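Long-range contacts in N-acetylneuraminate lyase (Peptoclostridium difficile, PDB 4WOZ), which belongs to the dihydrodipicolinate synthetase family of TIM-barrel proteins and assembles from four chains: residues F26-N31 with A276-Q281; K266-E271 with K295-K300; Q39-N44 with D79-E84. All coordinates share one frame; numbering follows the deposited sequence.

Interaction 1 (F26-N31 with A276-Q281)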
# COMPACT_ATOMS: atom_id res chain seq x y z
N PHE A 26 9.40 -25.22 21.35
CA PHE A 26 10.31 -25.88 20.42
C PHE A 26 11.70 -25.90 21.03
O PHE A 26 12.06 -24.99 21.79
CB PHE A 26 10.38 -25.11 19.09
CG PHE A 26 9.10 -25.08 18.32
CD1 PHE A 26 8.60 -26.24 17.73
CD2 PHE A 26 8.38 -23.90 18.19
CE1 PHE A 26 7.41 -26.22 17.01
CE2 PHE A 26 7.18 -23.87 17.47
CZ PHE A 26 6.69 -25.04 16.88
N ASP A 27 12.47 -26.93 20.73
CA ASP A 27 13.84 -27.01 21.23
C ASP A 27 14.71 -26.27 20.23
O ASP A 27 14.21 -25.72 19.25
CB ASP A 27 14.30 -28.46 21.37
CG ASP A 27 14.23 -29.23 20.07
OD1 ASP A 27 14.58 -28.65 19.02
OD2 ASP A 27 13.85 -30.41 20.10
N LYS A 28 16.02 -26.26 20.46
CA LYS A 28 16.94 -25.57 19.56
C LYS A 28 16.99 -26.22 18.18
O LYS A 28 17.35 -25.57 17.20
CB LYS A 28 18.34 -25.50 20.16
CG LYS A 28 19.28 -24.60 19.39
CD LYS A 28 20.61 -24.44 20.11
CE LYS A 28 21.51 -23.46 19.37
NZ LYS A 28 22.80 -23.27 20.08
N GLU A 29 16.64 -27.50 18.11
CA GLU A 29 16.65 -28.22 16.85
C GLU A 29 15.32 -28.02 16.12
O GLU A 29 15.11 -28.55 15.03
CB GLU A 29 16.89 -29.72 17.07
CG GLU A 29 18.21 -30.06 17.75
CD GLU A 29 18.64 -31.51 17.54
OE1 GLU A 29 17.86 -32.43 17.89
OE2 GLU A 29 19.75 -31.72 17.01
N GLY A 30 14.42 -27.26 16.74
CA GLY A 30 13.13 -26.99 16.14
C GLY A 30 12.08 -28.05 16.36
O GLY A 30 11.01 -28.01 15.75
N ASN A 31 12.37 -29.02 17.23
CA ASN A 31 11.41 -30.08 17.52
C ASN A 31 10.46 -29.63 18.63
O ASN A 31 10.84 -28.87 19.51
CB ASN A 31 12.12 -31.36 17.95
CG ASN A 31 13.00 -31.95 16.86
OD1 ASN A 31 14.16 -31.55 16.69
ND2 ASN A 31 12.45 -32.88 16.09
N ALA A 276 9.07 -22.27 27.28
CA ALA A 276 8.55 -21.87 25.98
C ALA A 276 9.55 -22.22 24.89
O ALA A 276 9.18 -22.45 23.74
CB ALA A 276 8.25 -20.37 25.97
N GLY A 277 10.83 -22.24 25.26
CA GLY A 277 11.87 -22.58 24.32
C GLY A 277 12.18 -21.61 23.19
O GLY A 277 12.15 -20.39 23.37
N TYR A 278 12.46 -22.17 22.02
CA TYR A 278 12.82 -21.42 20.83
C TYR A 278 11.70 -21.27 19.82
O TYR A 278 10.71 -22.00 19.85
CB TYR A 278 13.98 -22.11 20.11
CG TYR A 278 15.26 -22.22 20.91
CD1 TYR A 278 16.19 -21.18 20.91
CD2 TYR A 278 15.56 -23.37 21.63
CE1 TYR A 278 17.38 -21.29 21.62
CE2 TYR A 278 16.75 -23.49 22.34
CZ TYR A 278 17.66 -22.44 22.33
OH TYR A 278 18.84 -22.55 23.02
N CYS A 279 11.88 -20.31 18.91
CA CYS A 279 10.94 -20.09 17.82
C CYS A 279 11.53 -20.93 16.71
O CYS A 279 12.73 -21.20 16.72
CB CYS A 279 10.93 -18.62 17.39
SG CYS A 279 10.41 -17.46 18.65
N ARG A 280 10.72 -21.35 15.76
CA ARG A 280 11.25 -22.15 14.67
C ARG A 280 11.90 -21.28 13.59
O ARG A 280 11.39 -20.22 13.24
CB ARG A 280 10.15 -23.00 14.04
CG ARG A 280 10.63 -23.77 12.83
CD ARG A 280 9.66 -24.85 12.41
NE ARG A 280 9.61 -25.93 13.38
CZ ARG A 280 9.04 -27.10 13.15
NH1 ARG A 280 8.47 -27.34 11.97
NH2 ARG A 280 9.04 -28.04 14.08
N GLN A 281 13.04 -21.74 13.08
CA GLN A 281 13.75 -21.02 12.03
C GLN A 281 12.81 -20.92 10.83
O GLN A 281 11.94 -21.78 10.66
CB GLN A 281 15.02 -21.77 11.63
CG GLN A 281 16.15 -21.73 12.66
CD GLN A 281 16.70 -20.33 12.86
OE1 GLN A 281 16.57 -19.47 11.99
NE2 GLN A 281 17.33 -20.09 14.00
O HOH W 1 13.94 -23.66 16.80
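Phe26 and Tyr278 meet first through their backbones: Tyr278 N donates to Phe26 O at 2.9 Å in a nearly straight bond. The Phe26 ring turns its edge to the next carbonyl, with CD2 3.4 Å from Tyr278 O. The Tyr278 ring packs against the start of the type I turn Asp27-Gly30, its CD2 3.2 Å from Lys28 N. Lys28 CG sits over one face of it, offset toward the rim, in a CH-pi contact 4.2 Å from the ring centroid. Because Lys28 CG is anti to its backbone N (chi1 -170°) and the chain is extended beyond, the lysine passes over the ring and carries its NZ past it. Arg280 reaches the far end of the turn. Its chain bends at chi3 (-69°), and NH2 gives Gly30 O a short 2.6 Å bond, met almost head-on by the donor. The same NH2 forms a salt bridge with Glu69. Water 1 gives hydrogens to both Asp27 O and Cys279 O, a third bridge between the loops. The loop after strand 17-21 is thus fastened to the loop before helix 288-301 largely through main-chain carbonyls, one of them held by a charged guanidinium that Glu69 also engages.

Interaction 2 (K266-E271 with K295-K300); sequences KLLLEE and KEIYRK
Glu271 lies against the ring of Tyr298, and its side chain can be followed atom by atom across that ring. CB stands over the centre of one face, 3.4 Å from the centroid and close to the ring normal, a CH-pi contact. CG moves on toward the root of the ring, 3.8 Å from Tyr298 CG. The chain folds back at chi2 (-77°) and so stays on the ring instead of extending past it: CD is 3.6 Å from Tyr298 CD2, and the carboxylate lies stacked on the ring with the two planes 20° apart. At the tip the two oxygens part company. OE1 accepts a 2.8 Å hydrogen bond from water 2, which also makes a weak one with Tyr298 OH. OE2 faces the aliphatic part of Lys295, with CG at 3.5 Å. Lys295 NZ stays 5.1 Å from OE2, too far for an ion pair, although the opposite charges may still attract each other weakly.

One turn earlier, Leu268 fills the inner side of the contact. Its CD2 lies near the plane of the Tyr298 ring, at its edge, is 3.7 Å from Tyr298 CA, and also meets Ile297 CG2.

Helices 261-271 and 288-301 pass at a crossing angle of -56°, their axes 9.5 Å apart over these segments. Both are C-terminal to the last barrel strand, 214-217. Helix 239-259 completes the packing: Leu268 rests on its Leu252 and Ile256, while Ile297 touches Leu252 and Asp255. The buried side of the crossing is therefore shared by three helices of this C-terminal part, and Glu271 with Tyr298 closes its outer side.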
# COMPACT_ATOMS: atom_id res chain seq x y z
N LYS A 266 8.30 -15.68 24.28
CA LYS A 266 8.78 -16.96 24.79
C LYS A 266 9.80 -16.75 25.92
O LYS A 266 9.80 -17.49 26.91
CB LYS A 266 9.37 -17.81 23.67
CG LYS A 266 8.31 -18.30 22.68
CD LYS A 266 8.86 -19.37 21.75
CE LYS A 266 7.78 -19.85 20.79
NZ LYS A 266 8.25 -20.98 19.96
N LEU A 267 10.65 -15.75 25.78
CA LEU A 267 11.64 -15.46 26.82
C LEU A 267 10.93 -14.96 28.07
O LEU A 267 11.38 -15.20 29.19
CB LEU A 267 12.64 -14.43 26.32
CG LEU A 267 13.56 -14.92 25.20
CD1 LEU A 267 14.42 -13.78 24.66
CD2 LEU A 267 14.43 -16.05 25.73
N LEU A 268 9.82 -14.25 27.89
CA LEU A 268 9.07 -13.76 29.03
C LEU A 268 8.41 -14.95 29.71
O LEU A 268 8.34 -15.00 30.94
CB LEU A 268 8.00 -12.74 28.59
CG LEU A 268 8.54 -11.35 28.22
CD1 LEU A 268 7.40 -10.47 27.71
CD2 LEU A 268 9.19 -10.72 29.45
N LEU A 269 7.94 -15.90 28.92
CA LEU A 269 7.32 -17.10 29.46
C LEU A 269 8.36 -17.89 30.26
O LEU A 269 8.05 -18.41 31.33
CB LEU A 269 6.78 -17.98 28.32
CG LEU A 269 5.40 -17.58 27.77
CD1 LEU A 269 5.09 -18.39 26.53
CD2 LEU A 269 4.34 -17.80 28.86
N GLU A 270 9.59 -17.96 29.74
CA GLU A 270 10.68 -18.66 30.42
C GLU A 270 10.85 -18.06 31.82
O GLU A 270 11.09 -18.79 32.79
CB GLU A 270 11.99 -18.50 29.65
CG GLU A 270 12.10 -19.33 28.38
CD GLU A 270 12.24 -20.81 28.66
OE1 GLU A 270 12.79 -21.16 29.73
OE2 GLU A 270 11.83 -21.62 27.81
N GLU A 271 10.74 -16.74 31.89
CA GLU A 271 10.88 -16.03 33.16
C GLU A 271 9.67 -16.25 34.06
O GLU A 271 9.71 -15.94 35.25
CB GLU A 271 11.07 -14.53 32.89
CG GLU A 271 12.50 -14.16 32.55
CD GLU A 271 13.38 -14.12 33.78
OE1 GLU A 271 13.22 -14.98 34.67
OE2 GLU A 271 14.25 -13.22 33.86
N LYS A 295 14.81 -9.74 29.65
CA LYS A 295 14.83 -9.80 31.10
C LYS A 295 14.57 -8.43 31.72
O LYS A 295 14.06 -8.33 32.84
CB LYS A 295 16.15 -10.41 31.58
CG LYS A 295 16.23 -11.90 31.26
CD LYS A 295 17.51 -12.56 31.74
CE LYS A 295 17.44 -14.06 31.48
NZ LYS A 295 18.69 -14.78 31.84
N GLU A 296 14.91 -7.37 31.00
CA GLU A 296 14.64 -6.02 31.50
C GLU A 296 13.13 -5.84 31.42
O GLU A 296 12.50 -5.31 32.34
CB GLU A 296 15.29 -4.96 30.61
CG GLU A 296 16.78 -4.77 30.80
CD GLU A 296 17.28 -3.56 30.03
OE1 GLU A 296 17.12 -3.54 28.79
OE2 GLU A 296 17.81 -2.63 30.68
N ILE A 297 12.56 -6.27 30.30
CA ILE A 297 11.12 -6.17 30.07
C ILE A 297 10.40 -6.97 31.16
O ILE A 297 9.38 -6.53 31.69
CB ILE A 297 10.76 -6.73 28.66
CG1 ILE A 297 11.36 -5.82 27.59
CG2 ILE A 297 9.25 -6.84 28.49
CD1 ILE A 297 11.23 -6.35 26.17
N TYR A 298 10.96 -8.12 31.51
CA TYR A 298 10.37 -8.96 32.54
C TYR A 298 10.33 -8.26 33.89
O TYR A 298 9.29 -8.22 34.55
CB TYR A 298 11.15 -10.27 32.68
CG TYR A 298 10.66 -11.13 33.82
CD1 TYR A 298 9.40 -11.73 33.78
CD2 TYR A 298 11.44 -11.32 34.96
CE1 TYR A 298 8.93 -12.49 34.85
CE2 TYR A 298 10.98 -12.07 36.04
CZ TYR A 298 9.73 -12.66 35.98
OH TYR A 298 9.29 -13.41 37.04
N ARG A 299 11.47 -7.71 34.30
CA ARG A 299 11.55 -7.01 35.58
C ARG A 299 10.66 -5.78 35.61
O ARG A 299 10.16 -5.38 36.66
CB ARG A 299 13.00 -6.59 35.86
CG ARG A 299 13.92 -7.76 36.18
CD ARG A 299 15.28 -7.30 36.68
NE ARG A 299 16.12 -6.77 35.61
CZ ARG A 299 16.32 -5.48 35.38
NH1 ARG A 299 15.73 -4.57 36.14
NH2 ARG A 299 17.11 -5.11 34.38
N LYS A 300 10.45 -5.18 34.45
CA LYS A 300 9.63 -3.98 34.36
C LYS A 300 8.13 -4.23 34.51
O LYS A 300 7.47 -3.58 35.31
CB LYS A 300 9.91 -3.28 33.03
CG LYS A 300 9.48 -1.83 32.99
CD LYS A 300 9.64 -1.22 31.60
CE LYS A 300 11.06 -1.39 31.07
NZ LYS A 300 11.17 -0.90 29.65
O HOH W 2 12.28 -14.89 37.33

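Interaction 3 (Q39-N44 with D79-E84)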
# COMPACT_ATOMS: atom_id res chain seq x y z
N GLN A 39 3.23 -26.97 29.68
CA GLN A 39 3.43 -25.95 30.69
C GLN A 39 2.80 -24.63 30.23
O GLN A 39 2.20 -23.91 31.02
CB GLN A 39 4.93 -25.74 30.96
CG GLN A 39 5.66 -27.00 31.41
CD GLN A 39 7.11 -26.73 31.79
OE1 GLN A 39 7.76 -25.85 31.22
NE2 GLN A 39 7.62 -27.49 32.75
N ILE A 40 2.95 -24.31 28.95
CA ILE A 40 2.35 -23.09 28.41
C ILE A 40 0.84 -23.16 28.64
O ILE A 40 0.23 -22.22 29.15
CB ILE A 40 2.62 -22.94 26.89
CG1 ILE A 40 4.11 -22.70 26.63
CG2 ILE A 40 1.79 -21.79 26.32
CD1 ILE A 40 4.49 -22.67 25.14
N ILE A 41 0.26 -24.29 28.25
CA ILE A 41 -1.17 -24.51 28.41
C ILE A 41 -1.60 -24.34 29.87
O ILE A 41 -2.52 -23.60 30.18
CB ILE A 41 -1.55 -25.92 27.93
CG1 ILE A 41 -1.28 -26.03 26.42
CG2 ILE A 41 -3.02 -26.22 28.26
CD1 ILE A 41 -1.49 -27.41 25.85
N ARG A 42 -0.91 -25.05 30.76
CA ARG A 42 -1.19 -24.99 32.19
C ARG A 42 -1.05 -23.57 32.72
O ARG A 42 -1.80 -23.14 33.60
CB ARG A 42 -0.24 -25.92 32.95
CG ARG A 42 -0.61 -27.39 32.88
CD ARG A 42 -1.26 -27.85 34.18
NE ARG A 42 -2.51 -27.15 34.48
CZ ARG A 42 -3.68 -27.45 33.94
NH1 ARG A 42 -3.78 -28.44 33.07
NH2 ARG A 42 -4.76 -26.76 34.29
N HIS A 43 -0.07 -22.84 32.19
CA HIS A 43 0.19 -21.47 32.61
C HIS A 43 -1.00 -20.58 32.25
O HIS A 43 -1.43 -19.75 33.05
CB HIS A 43 1.46 -20.96 31.93
CG HIS A 43 1.81 -19.54 32.28
ND1 HIS A 43 2.25 -19.17 33.53
CD2 HIS A 43 1.79 -18.41 31.54
CE1 HIS A 43 2.49 -17.87 33.54
NE2 HIS A 43 2.22 -17.39 32.34
N ASN A 44 -1.52 -20.76 31.04
CA ASN A 44 -2.66 -19.97 30.59
C ASN A 44 -3.91 -20.24 31.42
O ASN A 44 -4.69 -19.34 31.70
CB ASN A 44 -2.96 -20.24 29.11
CG ASN A 44 -2.12 -19.37 28.18
OD1 ASN A 44 -2.18 -18.15 28.25
ND2 ASN A 44 -1.35 -20.01 27.32
N ASP A 79 -5.84 -32.96 25.44
CA ASP A 79 -5.52 -33.87 26.53
C ASP A 79 -5.19 -33.10 27.81
O ASP A 79 -5.69 -33.42 28.89
CB ASP A 79 -4.33 -34.76 26.16
CG ASP A 79 -3.99 -35.76 27.25
OD1 ASP A 79 -4.86 -36.59 27.58
OD2 ASP A 79 -2.86 -35.71 27.78
N GLU A 80 -4.36 -32.07 27.67
CA GLU A 80 -3.94 -31.26 28.80
C GLU A 80 -5.06 -30.41 29.39
O GLU A 80 -5.15 -30.27 30.61
CB GLU A 80 -2.79 -30.34 28.38
CG GLU A 80 -2.12 -29.64 29.55
CD GLU A 80 -1.76 -30.61 30.67
OE1 GLU A 80 -1.04 -31.59 30.40
OE2 GLU A 80 -2.22 -30.39 31.81
N VAL A 81 -5.90 -29.84 28.54
CA VAL A 81 -7.00 -29.00 29.00
C VAL A 81 -8.19 -29.82 29.47
O VAL A 81 -8.81 -29.51 30.49
CB VAL A 81 -7.48 -28.04 27.89
CG1 VAL A 81 -8.74 -27.31 28.35
CG2 VAL A 81 -6.39 -27.04 27.56
N LYS A 82 -8.51 -30.86 28.71
CA LYS A 82 -9.64 -31.74 29.00
C LYS A 82 -10.93 -30.94 28.81
O LYS A 82 -11.34 -30.68 27.68
CB LYS A 82 -9.54 -32.28 30.43
CG LYS A 82 -8.28 -33.11 30.67
CD LYS A 82 -8.17 -33.58 32.11
CE LYS A 82 -6.89 -34.38 32.35
NZ LYS A 82 -5.66 -33.54 32.18
N GLU A 83 -11.60 -30.59 29.88
CA GLU A 83 -12.71 -29.70 29.84
C GLU A 83 -12.70 -28.52 30.74
O GLU A 83 -13.59 -27.86 30.96
CB GLU A 83 -13.99 -30.42 30.02
CG GLU A 83 -13.91 -31.82 29.56
CD GLU A 83 -14.36 -31.99 28.19
OE1 GLU A 83 -14.44 -33.11 27.80
OE2 GLU A 83 -14.64 -31.02 27.54
N GLU A 84 -11.57 -28.29 31.26
CA GLU A 84 -11.40 -27.15 32.15
C GLU A 84 -11.77 -25.81 31.49
O GLU A 84 -12.49 -25.01 32.08
CB GLU A 84 -9.97 -27.12 32.69
CG GLU A 84 -9.72 -26.06 33.74
CD GLU A 84 -8.56 -26.42 34.66
OE1 GLU A 84 -7.72 -27.25 34.25
OE2 GLU A 84 -8.50 -25.87 35.79
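The guanidinium of Arg42 is gripped at its edge by two glutamates. Glu80 OE2 lies in its plane, 2.8 Å from NH1, and offers the anti lone pair, turned away from the other carboxylate oxygen. The two flat groups stand steeply to each other, with their planes 71° apart. Glu84 approaches differently: its OE1 is 3.0 Å from NH2, slightly out of the guanidinium plane, and the donor comes from above the Glu84 carboxylate. Here the planes are only 30° apart. Glu80 O also lies in the guanidinium plane and takes a weak bond from NH1. Bends at chi2 (-103°) and chi3 swing the arginine tip across to helix 67-81, while NE forms a salt bridge with Asp46 on its own helix.

Beside the charged groups, nearer strand 52-55, Ile41 CG2 rests 3.5 Å from Val81 CG2 and 3.8 Å from Glu80 CG. Both Ile41 and Val81 also touch Leu53, so this apolar layer fills the angle between the two neighbouring barrel helices and strand 52-55. Lys82 leaves helix 67-81 with positive phi, and the turn that follows brings Glu84 round to Arg42 just ahead of strand 86-90.

Glu80 has a second partner, since OE1 binds Arg38. The carboxylate is thus held through both oxygens, while Arg42 spreads its charge over Asp46, Glu80 and Glu84. Three acids about one arginine, with Arg38 sharing in the network, probably leave the local charge near balance or net negative; the salt bridges fix how the arginine is turned, beside an apolar seam.

All three contacts are partly buried. Interaction 3 lies nearest the chain's centre, about 16 Å between centres against 20 and 21 Å for interactions 1 and 2. It links successive barrel helices, with Ile41 and Val81 buried beneath a salt-bridge network that reaches exposed Glu84. Interaction 2 joins two C-terminal helices: Leu268 and Ile297 are buried, Lys295 is exposed, and a carboxylate stacks on a ring. Interaction 1 joins two loops mainly through carbonyl acceptors. Helix 261-271 ties interactions 1 and 2 together, Lys266 NZ hydrogen-bonded to Tyr278 O and Glu270 OE2 to Gly277 N. Interaction 3 meets both by packing, Ile40 on Ala276 and His43 on Leu269. Only residues of interaction 1 approach a second subunit.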